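Side-chain contacts in SusD homolog (Bacteroides thetaiotaomicron VPI-5482, PDB 3IHV), which probably binds glycans at the outer membrane, as SusD-family proteins do, and hands them to a partner transporter for uptake: residues 225-230 against 402-407; 304-309 against 491-496; 351-356 against 361-366; 406-409 against 415-418. All blocks are in the same frame, centred on the assembly; numbering follows the deposited sequence.

Interaction 1 (225-230 against 402-407)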
loop_
_atom_site.group_PDB
_atom_site.type_symbol
_atom_site.label_atom_id
_atom_site.label_comp_id
_atom_site.label_asym_id
_atom_site.label_seq_id
_atom_site.Cartn_x
_atom_site.Cartn_y
_atom_site.Cartn_z
ATOM N N LYS A 225 -6.742 10.249 -18.373
ATOM C CA LYS A 225 -7.459 11.532 -18.289
ATOM C C LYS A 225 -7.586 12.040 -16.849
ATOM O O LYS A 225 -7.488 13.244 -16.587
ATOM C CB LYS A 225 -8.804 11.432 -18.966
ATOM C CG LYS A 225 -8.629 11.341 -20.478
ATOM C CD LYS A 225 -9.933 11.336 -21.241
ATOM C CE LYS A 225 -9.651 11.465 -22.728
ATOM N NZ LYS A 225 -10.903 11.529 -23.499
ATOM N N THR A 226 -7.828 11.124 -15.931
ATOM C CA THR A 226 -7.923 11.456 -14.521
ATOM C C THR A 226 -6.573 11.954 -14.009
ATOM O O THR A 226 -6.481 13.004 -13.368
ATOM C CB THR A 226 -8.399 10.248 -13.727
ATOM O OG1 THR A 226 -9.645 9.824 -14.269
ATOM C CG2 THR A 226 -8.597 10.618 -12.247
ATOM N N ALA A 227 -5.509 11.191 -14.271
ATOM C CA ALA A 227 -4.162 11.620 -13.826
ATOM C C ALA A 227 -3.783 12.971 -14.430
ATOM O O ALA A 227 -3.170 13.795 -13.755
ATOM C CB ALA A 227 -3.105 10.593 -14.179
ATOM N N ARG A 228 -4.120 13.195 -15.697
ATOM C CA ARG A 228 -3.841 14.481 -16.353
ATOM C C ARG A 228 -4.378 15.673 -15.541
ATOM O O ARG A 228 -3.706 16.695 -15.398
ATOM C CB ARG A 228 -4.457 14.495 -17.763
ATOM C CG ARG A 228 -4.202 15.749 -18.592
ATOM C CD ARG A 228 -5.063 15.738 -19.880
ATOM N NE ARG A 228 -4.600 14.771 -20.874
ATOM C CZ ARG A 228 -5.347 14.252 -21.845
ATOM N NH1 ARG A 228 -6.637 14.533 -21.944
ATOM N NH2 ARG A 228 -4.801 13.390 -22.690
ATOM N N ILE A 229 -5.608 15.551 -15.031
ATOM C CA ILE A 229 -6.230 16.640 -14.268
ATOM C C ILE A 229 -5.337 16.931 -13.067
ATOM O O ILE A 229 -4.981 18.104 -12.795
ATOM C CB ILE A 229 -7.670 16.215 -13.770
ATOM C CG1 ILE A 229 -8.617 16.125 -14.981
ATOM C CG2 ILE A 229 -8.227 17.199 -12.722
ATOM C CD1 ILE A 229 -9.915 15.406 -14.700
ATOM N N LEU A 230 -4.935 15.861 -12.390
ATOM C CA LEU A 230 -4.087 16.009 -11.191
ATOM C C LEU A 230 -2.704 16.596 -11.524
ATOM O O LEU A 230 -2.234 17.535 -10.859
ATOM C CB LEU A 230 -3.958 14.693 -10.471
ATOM C CG LEU A 230 -2.995 14.661 -9.273
ATOM C CD1 LEU A 230 -3.316 15.759 -8.267
ATOM C CD2 LEU A 230 -2.974 13.255 -8.594
ATOM N N LEU A 402 3.741 7.664 -12.278
ATOM C CA LEU A 402 4.081 6.423 -12.998
ATOM C C LEU A 402 2.818 5.801 -13.633
ATOM O O LEU A 402 2.867 5.285 -14.765
ATOM C CB LEU A 402 4.787 5.444 -12.080
ATOM C CG LEU A 402 6.179 5.880 -11.611
ATOM C CD1 LEU A 402 6.850 4.843 -10.714
ATOM C CD2 LEU A 402 7.082 6.173 -12.806
ATOM N N LEU A 403 1.673 5.896 -12.930
ATOM C CA LEU A 403 0.404 5.396 -13.493
ATOM C C LEU A 403 0.009 6.172 -14.734
ATOM O O LEU A 403 -0.540 5.603 -15.697
ATOM C CB LEU A 403 -0.733 5.485 -12.462
ATOM C CG LEU A 403 -0.641 4.498 -11.300
ATOM C CD1 LEU A 403 -1.672 4.847 -10.233
ATOM C CD2 LEU A 403 -0.865 3.049 -11.844
ATOM N N TYR A 404 0.230 7.489 -14.689
ATOM C CA TYR A 404 -0.051 8.344 -15.827
ATOM C C TYR A 404 0.760 7.898 -17.044
ATOM O O TYR A 404 0.218 7.680 -18.138
ATOM C CB TYR A 404 0.255 9.789 -15.428
ATOM C CG TYR A 404 -0.091 10.883 -16.425
ATOM C CD1 TYR A 404 -1.222 10.809 -17.234
ATOM C CD2 TYR A 404 0.678 12.046 -16.487
ATOM C CE1 TYR A 404 -1.544 11.834 -18.119
ATOM C CE2 TYR A 404 0.349 13.070 -17.348
ATOM C CZ TYR A 404 -0.774 12.966 -18.154
ATOM O OH TYR A 404 -1.090 14.000 -19.017
ATOM N N ALA A 405 2.060 7.693 -16.835
ATOM C CA ALA A 405 2.921 7.238 -17.908
ATOM C C ALA A 405 2.462 5.886 -18.413
ATOM O O ALA A 405 2.355 5.684 -19.644
ATOM C CB ALA A 405 4.368 7.147 -17.458
ATOM N N GLU A 406 2.178 4.975 -17.484
ATOM C CA GLU A 406 1.736 3.619 -17.852
ATOM C C GLU A 406 0.459 3.665 -18.689
ATOM O O GLU A 406 0.362 3.085 -19.751
ATOM C CB GLU A 406 1.513 2.764 -16.586
ATOM C CG GLU A 406 1.028 1.359 -16.868
ATOM C CD GLU A 406 0.743 0.560 -15.625
ATOM O OE1 GLU A 406 1.033 1.037 -14.478
ATOM O OE2 GLU A 406 0.278 -0.583 -15.820
ATOM N N ALA A 407 -0.530 4.396 -18.189
ATOM C CA ALA A 407 -1.850 4.443 -18.851
ATOM C C ALA A 407 -1.802 5.134 -20.194
ATOM O O ALA A 407 -2.462 4.684 -21.163
ATOM C CB ALA A 407 -2.902 5.138 -17.921
HETATM O O HOH W 1 -2.109 13.629 -21.374
#

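Interaction 2 (304-309 against 491-496). With NA (sodium ion), chain E.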
loop_
_atom_site.group_PDB
_atom_site.type_symbol
_atom_site.label_atom_id
_atom_site.label_comp_id
_atom_site.label_asym_id
_atom_site.label_seq_id
_atom_site.Cartn_x
_atom_site.Cartn_y
_atom_site.Cartn_z
ATOM N N VAL A 304 14.371 -8.872 1.424
ATOM C CA VAL A 304 14.487 -8.428 0.041
ATOM C C VAL A 304 15.030 -9.533 -0.850
ATOM O O VAL A 304 16.052 -10.165 -0.529
ATOM C CB VAL A 304 15.409 -7.181 -0.087
ATOM C CG1 VAL A 304 15.532 -6.736 -1.574
ATOM C CG2 VAL A 304 14.921 -6.049 0.820
ATOM N N VAL A 305 14.364 -9.764 -1.984
ATOM C CA VAL A 305 14.828 -10.786 -2.918
ATOM C C VAL A 305 16.159 -10.332 -3.502
ATOM O O VAL A 305 16.244 -9.244 -4.079
ATOM C CB VAL A 305 13.761 -11.085 -3.969
ATOM C CG1 VAL A 305 14.283 -12.060 -5.057
ATOM C CG2 VAL A 305 12.458 -11.661 -3.290
ATOM N N HIS A 306 17.210 -11.146 -3.385
ATOM C CA HIS A 306 18.534 -10.628 -3.755
ATOM C C HIS A 306 18.730 -10.292 -5.237
ATOM O O HIS A 306 19.481 -9.378 -5.570
ATOM C CB HIS A 306 19.686 -11.477 -3.252
ATOM C CG HIS A 306 20.943 -10.688 -3.136
ATOM N ND1 HIS A 306 21.070 -9.661 -2.227
ATOM C CD2 HIS A 306 22.086 -10.705 -3.860
ATOM C CE1 HIS A 306 22.272 -9.122 -2.356
ATOM N NE2 HIS A 306 22.909 -9.740 -3.339
ATOM N N THR A 307 18.042 -11.010 -6.125
ATOM C CA THR A 307 18.122 -10.687 -7.539
ATOM C C THR A 307 17.623 -9.251 -7.843
ATOM O O THR A 307 18.115 -8.601 -8.775
ATOM C CB THR A 307 17.424 -11.726 -8.356
ATOM O OG1 THR A 307 16.182 -12.055 -7.745
ATOM C CG2 THR A 307 18.305 -13.043 -8.439
ATOM N N PHE A 308 16.665 -8.756 -7.066
ATOM C CA PHE A 308 16.225 -7.368 -7.176
ATOM C C PHE A 308 17.390 -6.438 -6.836
ATOM O O PHE A 308 17.671 -5.459 -7.566
ATOM C CB PHE A 308 15.013 -7.135 -6.266
ATOM C CG PHE A 308 14.489 -5.710 -6.264
ATOM C CD1 PHE A 308 14.186 -5.063 -7.446
ATOM C CD2 PHE A 308 14.222 -5.040 -5.058
ATOM C CE1 PHE A 308 13.669 -3.796 -7.435
ATOM C CE2 PHE A 308 13.712 -3.769 -5.066
ATOM C CZ PHE A 308 13.450 -3.154 -6.250
ATOM N N VAL A 309 18.061 -6.740 -5.718
ATOM C CA VAL A 309 19.256 -6.010 -5.320
ATOM C C VAL A 309 20.284 -6.001 -6.444
ATOM O O VAL A 309 20.833 -4.932 -6.772
ATOM C CB VAL A 309 19.920 -6.561 -4.033
ATOM C CG1 VAL A 309 21.272 -5.829 -3.760
ATOM C CG2 VAL A 309 18.977 -6.499 -2.843
ATOM N N GLY A 491 18.109 -19.124 -8.442
ATOM C CA GLY A 491 18.862 -20.356 -8.637
ATOM C C GLY A 491 20.123 -20.111 -9.435
ATOM O O GLY A 491 21.161 -20.707 -9.135
ATOM N N TYR A 492 20.060 -19.247 -10.453
ATOM C CA TYR A 492 21.261 -18.907 -11.221
ATOM C C TYR A 492 22.291 -18.178 -10.297
ATOM O O TYR A 492 23.480 -18.473 -10.308
ATOM C CB TYR A 492 20.954 -18.023 -12.434
ATOM C CG TYR A 492 19.926 -18.550 -13.441
ATOM C CD1 TYR A 492 19.892 -19.869 -13.818
ATOM C CD2 TYR A 492 19.066 -17.663 -14.096
ATOM C CE1 TYR A 492 18.965 -20.317 -14.757
ATOM C CE2 TYR A 492 18.139 -18.097 -15.033
ATOM C CZ TYR A 492 18.094 -19.427 -15.350
ATOM O OH TYR A 492 17.170 -19.860 -16.285
ATOM N N TRP A 493 21.832 -17.215 -9.528
ATOM C CA TRP A 493 22.700 -16.502 -8.587
ATOM C C TRP A 493 23.409 -17.378 -7.523
ATOM O O TRP A 493 24.626 -17.236 -7.264
ATOM C CB TRP A 493 21.850 -15.435 -7.900
ATOM C CG TRP A 493 22.498 -14.825 -6.716
ATOM C CD1 TRP A 493 23.616 -14.078 -6.703
ATOM C CD2 TRP A 493 22.039 -14.912 -5.373
ATOM N NE1 TRP A 493 23.894 -13.667 -5.424
ATOM C CE2 TRP A 493 22.919 -14.157 -4.586
ATOM C CE3 TRP A 493 20.935 -15.533 -4.760
ATOM C CZ2 TRP A 493 22.770 -14.035 -3.205
ATOM C CZ3 TRP A 493 20.776 -15.397 -3.376
ATOM C CH2 TRP A 493 21.679 -14.642 -2.626
ATOM N N TRP A 494 22.636 -18.285 -6.924
ATOM C CA TRP A 494 23.106 -19.135 -5.826
ATOM C C TRP A 494 24.239 -20.032 -6.262
ATOM O O TRP A 494 24.102 -20.765 -7.235
ATOM C CB TRP A 494 21.939 -19.994 -5.331
ATOM C CG TRP A 494 22.123 -20.664 -4.046
ATOM C CD1 TRP A 494 22.296 -21.997 -3.836
ATOM C CD2 TRP A 494 22.097 -20.046 -2.747
ATOM N NE1 TRP A 494 22.402 -22.244 -2.496
ATOM C CE2 TRP A 494 22.267 -21.066 -1.805
ATOM C CE3 TRP A 494 21.932 -18.731 -2.298
ATOM C CZ2 TRP A 494 22.289 -20.817 -0.425
ATOM C CZ3 TRP A 494 21.947 -18.479 -0.939
ATOM C CH2 TRP A 494 22.109 -19.521 -0.009
ATOM N N GLU A 495 25.349 -19.975 -5.548
ATOM C CA GLU A 495 26.486 -20.828 -5.856
ATOM C C GLU A 495 26.807 -21.841 -4.762
ATOM O O GLU A 495 27.711 -22.630 -4.918
ATOM C CB GLU A 495 27.706 -19.976 -6.128
ATOM C CG GLU A 495 27.517 -19.118 -7.323
ATOM C CD GLU A 495 28.765 -18.437 -7.756
ATOM O OE1 GLU A 495 29.842 -18.657 -7.134
ATOM O OE2 GLU A 495 28.666 -17.663 -8.728
ATOM N N GLY A 496 26.071 -21.832 -3.666
ATOM C CA GLY A 496 26.337 -22.782 -2.584
ATOM C C GLY A 496 25.570 -24.075 -2.778
ATOM O O GLY A 496 24.846 -24.248 -3.758
HETATM NA NA NA E . 23.510 -21.274 -9.436
HETATM O O HOH W 2 25.401 -21.303 -10.404
HETATM O O HOH W 3 22.602 -22.373 -11.528
#

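Interaction 3 (351-356 against 361-366)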
loop_
_atom_site.group_PDB
_atom_site.type_symbol
_atom_site.label_atom_id
_atom_site.label_comp_id
_atom_site.label_asym_id
_atom_site.label_seq_id
_atom_site.Cartn_x
_atom_site.Cartn_y
_atom_site.Cartn_z
ATOM N N GLU A 351 33.764 -6.019 1.510
ATOM C CA GLU A 351 34.172 -6.744 0.297
ATOM C C GLU A 351 33.190 -7.881 -0.018
ATOM O O GLU A 351 32.772 -8.083 -1.166
ATOM C CB GLU A 351 35.587 -7.311 0.470
ATOM C CG GLU A 351 36.145 -7.949 -0.804
ATOM C CD GLU A 351 37.488 -8.645 -0.589
ATOM O OE1 GLU A 351 37.701 -9.232 0.502
ATOM O OE2 GLU A 351 38.315 -8.643 -1.532
ATOM N N LYS A 352 32.819 -8.628 1.011
ATOM C CA LYS A 352 31.822 -9.678 0.823
ATOM C C LYS A 352 30.505 -9.084 0.365
ATOM O O LYS A 352 29.845 -9.637 -0.536
ATOM C CB LYS A 352 31.575 -10.439 2.122
ATOM C CG LYS A 352 32.674 -11.392 2.534
ATOM C CD LYS A 352 32.279 -12.100 3.829
ATOM C CE LYS A 352 33.354 -12.982 4.351
ATOM N NZ LYS A 352 32.897 -13.604 5.630
ATOM N N ASP A 353 30.106 -7.954 0.957
ATOM C CA ASP A 353 28.787 -7.426 0.602
ATOM C C ASP A 353 28.700 -7.026 -0.882
ATOM O O ASP A 353 27.674 -7.216 -1.521
ATOM C CB ASP A 353 28.391 -6.238 1.481
ATOM C CG ASP A 353 26.912 -5.948 1.391
ATOM O OD1 ASP A 353 26.123 -6.769 1.951
ATOM O OD2 ASP A 353 26.544 -4.947 0.697
ATOM N N ALA A 354 29.788 -6.507 -1.438
ATOM C CA ALA A 354 29.792 -6.035 -2.820
ATOM C C ALA A 354 29.845 -7.130 -3.887
ATOM O O ALA A 354 29.359 -6.945 -4.983
ATOM C CB ALA A 354 30.987 -5.069 -3.008
ATOM N N ASP A 355 30.418 -8.268 -3.551
ATOM C CA ASP A 355 30.643 -9.368 -4.496
ATOM C C ASP A 355 29.447 -10.307 -4.499
ATOM O O ASP A 355 29.163 -10.924 -3.502
ATOM C CB ASP A 355 31.901 -10.108 -4.078
ATOM C CG ASP A 355 32.325 -11.187 -5.076
ATOM O OD1 ASP A 355 31.477 -11.683 -5.831
ATOM O OD2 ASP A 355 33.529 -11.518 -5.093
ATOM N N PRO A 356 28.756 -10.447 -5.651
ATOM C CA PRO A 356 27.558 -11.271 -5.668
ATOM C C PRO A 356 27.750 -12.738 -5.343
ATOM O O PRO A 356 26.773 -13.376 -4.972
ATOM C CB PRO A 356 27.024 -11.113 -7.100
ATOM C CG PRO A 356 28.127 -10.567 -7.876
ATOM C CD PRO A 356 29.007 -9.800 -6.948
ATOM N N LYS A 361 24.181 -16.515 1.719
ATOM C CA LYS A 361 23.185 -16.918 2.692
ATOM C C LYS A 361 22.651 -15.721 3.478
ATOM O O LYS A 361 21.462 -15.541 3.581
ATOM C CB LYS A 361 23.773 -17.934 3.671
ATOM C CG LYS A 361 22.758 -18.507 4.663
ATOM C CD LYS A 361 23.368 -19.623 5.481
ATOM N N ASN A 362 23.547 -14.914 4.032
ATOM C CA ASN A 362 23.173 -13.769 4.866
ATOM C C ASN A 362 22.574 -12.626 4.071
ATOM O O ASN A 362 21.790 -11.839 4.598
ATOM C CB ASN A 362 24.385 -13.266 5.673
ATOM C CG ASN A 362 24.790 -14.230 6.825
ATOM O OD1 ASN A 362 24.175 -15.269 7.022
ATOM N ND2 ASN A 362 25.809 -13.870 7.571
ATOM N N LYS A 363 22.933 -12.530 2.789
ATOM C CA LYS A 363 22.341 -11.523 1.935
ATOM C C LYS A 363 20.812 -11.675 1.829
ATOM O O LYS A 363 20.081 -10.684 1.603
ATOM C CB LYS A 363 22.989 -11.527 0.557
ATOM C CG LYS A 363 24.340 -10.900 0.610
ATOM C CD LYS A 363 25.116 -11.036 -0.682
ATOM C CE LYS A 363 26.398 -10.196 -0.597
ATOM N NZ LYS A 363 27.319 -10.322 -1.765
ATOM N N GLN A 364 20.324 -12.900 2.049
ATOM C CA GLN A 364 18.899 -13.134 2.004
ATOM C C GLN A 364 18.136 -12.450 3.138
ATOM O O GLN A 364 16.893 -12.376 3.110
ATOM C CB GLN A 364 18.617 -14.648 2.004
ATOM C CG GLN A 364 19.251 -15.380 0.818
ATOM C CD GLN A 364 19.098 -16.897 0.928
ATOM O OE1 GLN A 364 18.481 -17.523 0.070
ATOM N NE2 GLN A 364 19.673 -17.487 2.000
ATOM N N ASN A 365 18.875 -11.942 4.131
ATOM C CA ASN A 365 18.286 -11.300 5.289
ATOM C C ASN A 365 18.159 -9.778 5.167
ATOM O O ASN A 365 17.636 -9.163 6.093
ATOM C CB ASN A 365 19.030 -11.686 6.560
ATOM C CG ASN A 365 18.734 -13.099 6.997
ATOM O OD1 ASN A 365 17.608 -13.567 6.857
ATOM N ND2 ASN A 365 19.719 -13.756 7.601
ATOM N N TYR A 366 18.623 -9.175 4.068
ATOM C CA TYR A 366 18.427 -7.741 3.826
ATOM C C TYR A 366 16.943 -7.431 3.996
ATOM O O TYR A 366 16.073 -8.275 3.698
ATOM C CB TYR A 366 18.769 -7.330 2.385
ATOM C CG TYR A 366 20.215 -7.253 1.937
ATOM C CD1 TYR A 366 21.268 -7.793 2.681
ATOM C CD2 TYR A 366 20.508 -6.694 0.689
ATOM C CE1 TYR A 366 22.572 -7.721 2.218
ATOM C CE2 TYR A 366 21.764 -6.629 0.220
ATOM C CZ TYR A 366 22.806 -7.164 0.971
ATOM O OH TYR A 366 24.085 -7.087 0.507
#

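Interaction 4 (406-409 against 415-418)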
loop_
_atom_site.group_PDB
_atom_site.type_symbol
_atom_site.label_atom_id
_atom_site.label_comp_id
_atom_site.label_asym_id
_atom_site.label_seq_id
_atom_site.Cartn_x
_atom_site.Cartn_y
_atom_site.Cartn_z
ATOM N N GLU A 406 2.178 4.975 -17.484
ATOM C CA GLU A 406 1.736 3.619 -17.852
ATOM C C GLU A 406 0.459 3.665 -18.689
ATOM O O GLU A 406 0.362 3.085 -19.751
ATOM C CB GLU A 406 1.513 2.764 -16.586
ATOM C CG GLU A 406 1.028 1.359 -16.868
ATOM C CD GLU A 406 0.743 0.560 -15.625
ATOM O OE1 GLU A 406 1.033 1.037 -14.478
ATOM O OE2 GLU A 406 0.278 -0.583 -15.820
ATOM N N ALA A 407 -0.530 4.396 -18.189
ATOM C CA ALA A 407 -1.850 4.443 -18.851
ATOM C C ALA A 407 -1.802 5.134 -20.194
ATOM O O ALA A 407 -2.462 4.684 -21.163
ATOM C CB ALA A 407 -2.902 5.138 -17.921
ATOM N N LEU A 408 -1.054 6.238 -20.292
ATOM C CA LEU A 408 -0.890 6.881 -21.590
ATOM C C LEU A 408 -0.322 5.908 -22.621
ATOM O O LEU A 408 -0.787 5.835 -23.757
ATOM C CB LEU A 408 0.038 8.092 -21.490
ATOM C CG LEU A 408 -0.571 9.362 -20.865
ATOM C CD1 LEU A 408 0.536 10.362 -20.543
ATOM C CD2 LEU A 408 -1.572 9.940 -21.864
ATOM N N ASN A 409 0.702 5.158 -22.221
ATOM C CA ASN A 409 1.360 4.223 -23.145
ATOM C C ASN A 409 0.400 3.126 -23.541
ATOM O O ASN A 409 0.373 2.726 -24.694
ATOM C CB ASN A 409 2.611 3.652 -22.478
ATOM C CG ASN A 409 3.357 2.694 -23.352
ATOM O OD1 ASN A 409 3.740 3.027 -24.468
ATOM N ND2 ASN A 409 3.636 1.506 -22.819
ATOM N N PRO A 415 4.692 5.601 -26.038
ATOM C CA PRO A 415 4.811 6.762 -25.173
ATOM C C PRO A 415 4.773 8.080 -25.928
ATOM O O PRO A 415 5.247 8.166 -27.054
ATOM C CB PRO A 415 6.173 6.571 -24.547
ATOM C CG PRO A 415 6.963 5.848 -25.642
ATOM C CD PRO A 415 5.975 4.907 -26.237
ATOM N N ASP A 416 4.184 9.089 -25.310
ATOM C CA ASP A 416 4.220 10.452 -25.831
ATOM C C ASP A 416 4.999 11.327 -24.847
ATOM O O ASP A 416 5.525 10.829 -23.836
ATOM C CB ASP A 416 2.811 10.992 -26.061
ATOM C CG ASP A 416 1.972 11.043 -24.779
ATOM O OD1 ASP A 416 2.526 11.028 -23.658
ATOM O OD2 ASP A 416 0.741 11.046 -24.897
ATOM N N ALA A 417 5.065 12.629 -25.142
ATOM C CA ALA A 417 5.806 13.564 -24.320
ATOM C C ALA A 417 5.341 13.580 -22.884
ATOM O O ALA A 417 6.145 13.655 -21.954
ATOM C CB ALA A 417 5.763 15.017 -24.946
ATOM N N GLU A 418 4.029 13.540 -22.682
ATOM C CA GLU A 418 3.501 13.583 -21.328
ATOM C C GLU A 418 3.885 12.339 -20.547
ATOM O O GLU A 418 4.237 12.422 -19.363
ATOM C CB GLU A 418 1.999 13.779 -21.327
ATOM C CG GLU A 418 1.609 15.170 -21.716
ATOM C CD GLU A 418 1.810 15.482 -23.180
ATOM O OE1 GLU A 418 1.443 14.657 -24.077
ATOM O OE2 GLU A 418 2.331 16.591 -23.442
#

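Interaction 1 (225-230 against 402-407)
Helices 219-232 and 397-412 pack against each other here, with Ala-227 and Tyr-404 as the meeting point and the tyrosine doing most of the reaching. Only 5.6 Å separates the CA atoms of Ala-227 and Tyr-404, a close approach that the small methyl of the alanine makes possible. That methyl sits at the root of the tyrosine: Ala-227 CB lies 3.6 Å from Tyr-404 CD1 and is nearly as close to Tyr-404 CB. With CG anti to its own backbone N (chi1 -174°), Tyr-404 is thrown across the gap, and one face of its ring settles over the turn of backbone formed by Ala-227 C and Arg-228 N. Both sequence families found in this chain belong to the TPR clan, and helix laid against helix, as in this pair, is the kind of packing that such folds are built from. Helix 195-210 also borders the pair, where Thr-203 touches Ala-227. Farther out, Tyr-404 OH lies 3.6 Å from Arg-228 CG, so the aliphatic start of the arginine runs past the phenol oxygen. Arg-228 has two deposited conformers, and what follows describes one of them, so the polar link is less certain than the packing. In it, a water accepts from Arg-228 NE at 2.8 Å and is hydrogen-bonded to Tyr-404 OH at 2.6 Å, bridging guanidinium edge and phenol.

Interaction 2 (304-309 against 491-496)
His-306 and Trp-493 carry this contact, each sending its ring from the end of a helix into the space between the two segments. The backbone of His-306 sets its CB over the six-membered ring of the indole, 4.0 Å from the ring centroid of Trp-493, a CH-pi contact over the face. Both residues have CG anti to the backbone N; in the histidine the torsion (chi1 -156°) carries the imidazole obliquely across the indole, its plane turned 33° from that of the tryptophan, with His-306 CD2 3.5 Å from Trp-493 CZ2. Thr-307 adds a looser touch, its CG2 4.3 Å from Trp-493 CB. The pyrrole N-H of Trp-493 is spent elsewhere, on Pro-356 O. An alanine in place of Trp-493 would probably leave a gap beside the imidazole, and Pro-356 O without this donor. On either side of Trp-493 in the chain, the carbonyls of Gly-491, Tyr-492 and Trp-494, together with two waters, hold a sodium ion where helix 479-493 ends. Helix 306-313 thus begins against the last turn of helix 479-493, and His-306 also meets Tyr-366, edge-to-face just before strand 367-368, and Lys-363 of helix 360-363.

Interaction 3 (351-356 against 361-366)
Lys-363 starts with CG anti to its carbonyl carbon (chi1 -75°) and stays extended from there on, a straight rod that carries NZ to the C-terminal end of helix 346-354 and the carbonyls of Lys-352 and Asp-353. Asp-353 turns the other way, its CG anti to the backbone N (chi1 -164°), which brings the carboxylate round to meet Tyr-366. At the ammonium end, Lys-363 NZ gives hydrogen bonds to Lys-352 O at 2.9 Å and to Asp-353 O at 3.1 Å. The two differ in approach: the first comes at a fairly open angle to its C=O bond, a little tilted from the carbonyl plane, the second from well above the plane. A further bond to Lys-358 O, in the loop between the two segments, supplies a third acceptor. The phenol of Tyr-366 donates to Asp-353 OD1 at 2.5 Å, a short bond, meeting the carboxylate on its syn side but 33° out of its plane; the oxygen in turn sits at the edge of the tyrosine ring. Asp-353 OD2 is engaged as well, in a salt bridge with Arg-313 and a hydrogen bond from Asn-327. A methionine in place of Lys-363 would probably leave all three carbonyls without this donor and the turn after the helix less firmly tied. Because carbonyls gather at a helix's C-terminal end, the positive charge is likely to be favoured there, while Arg-313 and the phenol together should keep Asp-353 ionised.

Interaction 4 (406-409 against 415-418)
Asp-416 OD1 accepts a hydrogen bond from the backbone N of Ala-419, and Leu-408 CD1 also rests against this oxygen, at 3.8 Å. To make that cap the aspartate places CG between its backbone N and carbonyl carbon (chi1 61°), folding the carboxylate back over the first turn of helix 417-430. Leu-408 comes in at about a right angle to it and straddles the group with its two methyls: CD1 at OD1, and CD2 4.0 Å from Asp-416 OD2. The same CD1 also reaches Glu-418 CB at 3.8 Å, so this one leucine fills the notch between the cap and the first turn. It also touches Ala-224 of helix 219-232. Asn-409 and Pro-415 lie alongside each other, pointing the same way. Asn-409 OD1 is 3.4 Å from Pro-415 CD and close to the proline nitrogen too, but that nitrogen has no hydrogen to give, so the contact is one of packing. The other arm of the amide is well used: Asn-409 ND2 donates to Glu-448 O, at the start of helix 448-463. Pro-415 directly precedes the N-cap and touches Tyr-420, four residues beyond the N-cap, the spacing of a hydrophobic staple. Together with the aspartate cap, it marks a tight turn between consecutive helices, 397-412 and 417-430, consistent with a helical hairpin.

Two neighbourhoods emerge. Interactions 1 and 4 share helix 397-412 and lie 8 Å apart between centres, joined where Tyr-404 OH packs on Glu-418 CB; one buries a ring between helices distant in sequence, the other closes a local turn and is more open. Interactions 2 and 3 form the second pair, with centres 9 Å apart, with His-306 between Tyr-366 and Trp-493, and Trp-493 tied to Pro-356. Their chemistry differs: interaction 2 is buried aromatic packing beside a sodium site, interaction 3, partly buried, relies on charge and backbone carbonyls. Between the neighbourhoods nothing touches: even the closest pair across them, interactions 1 and 2, stays about 11 Å apart at the nearest atoms.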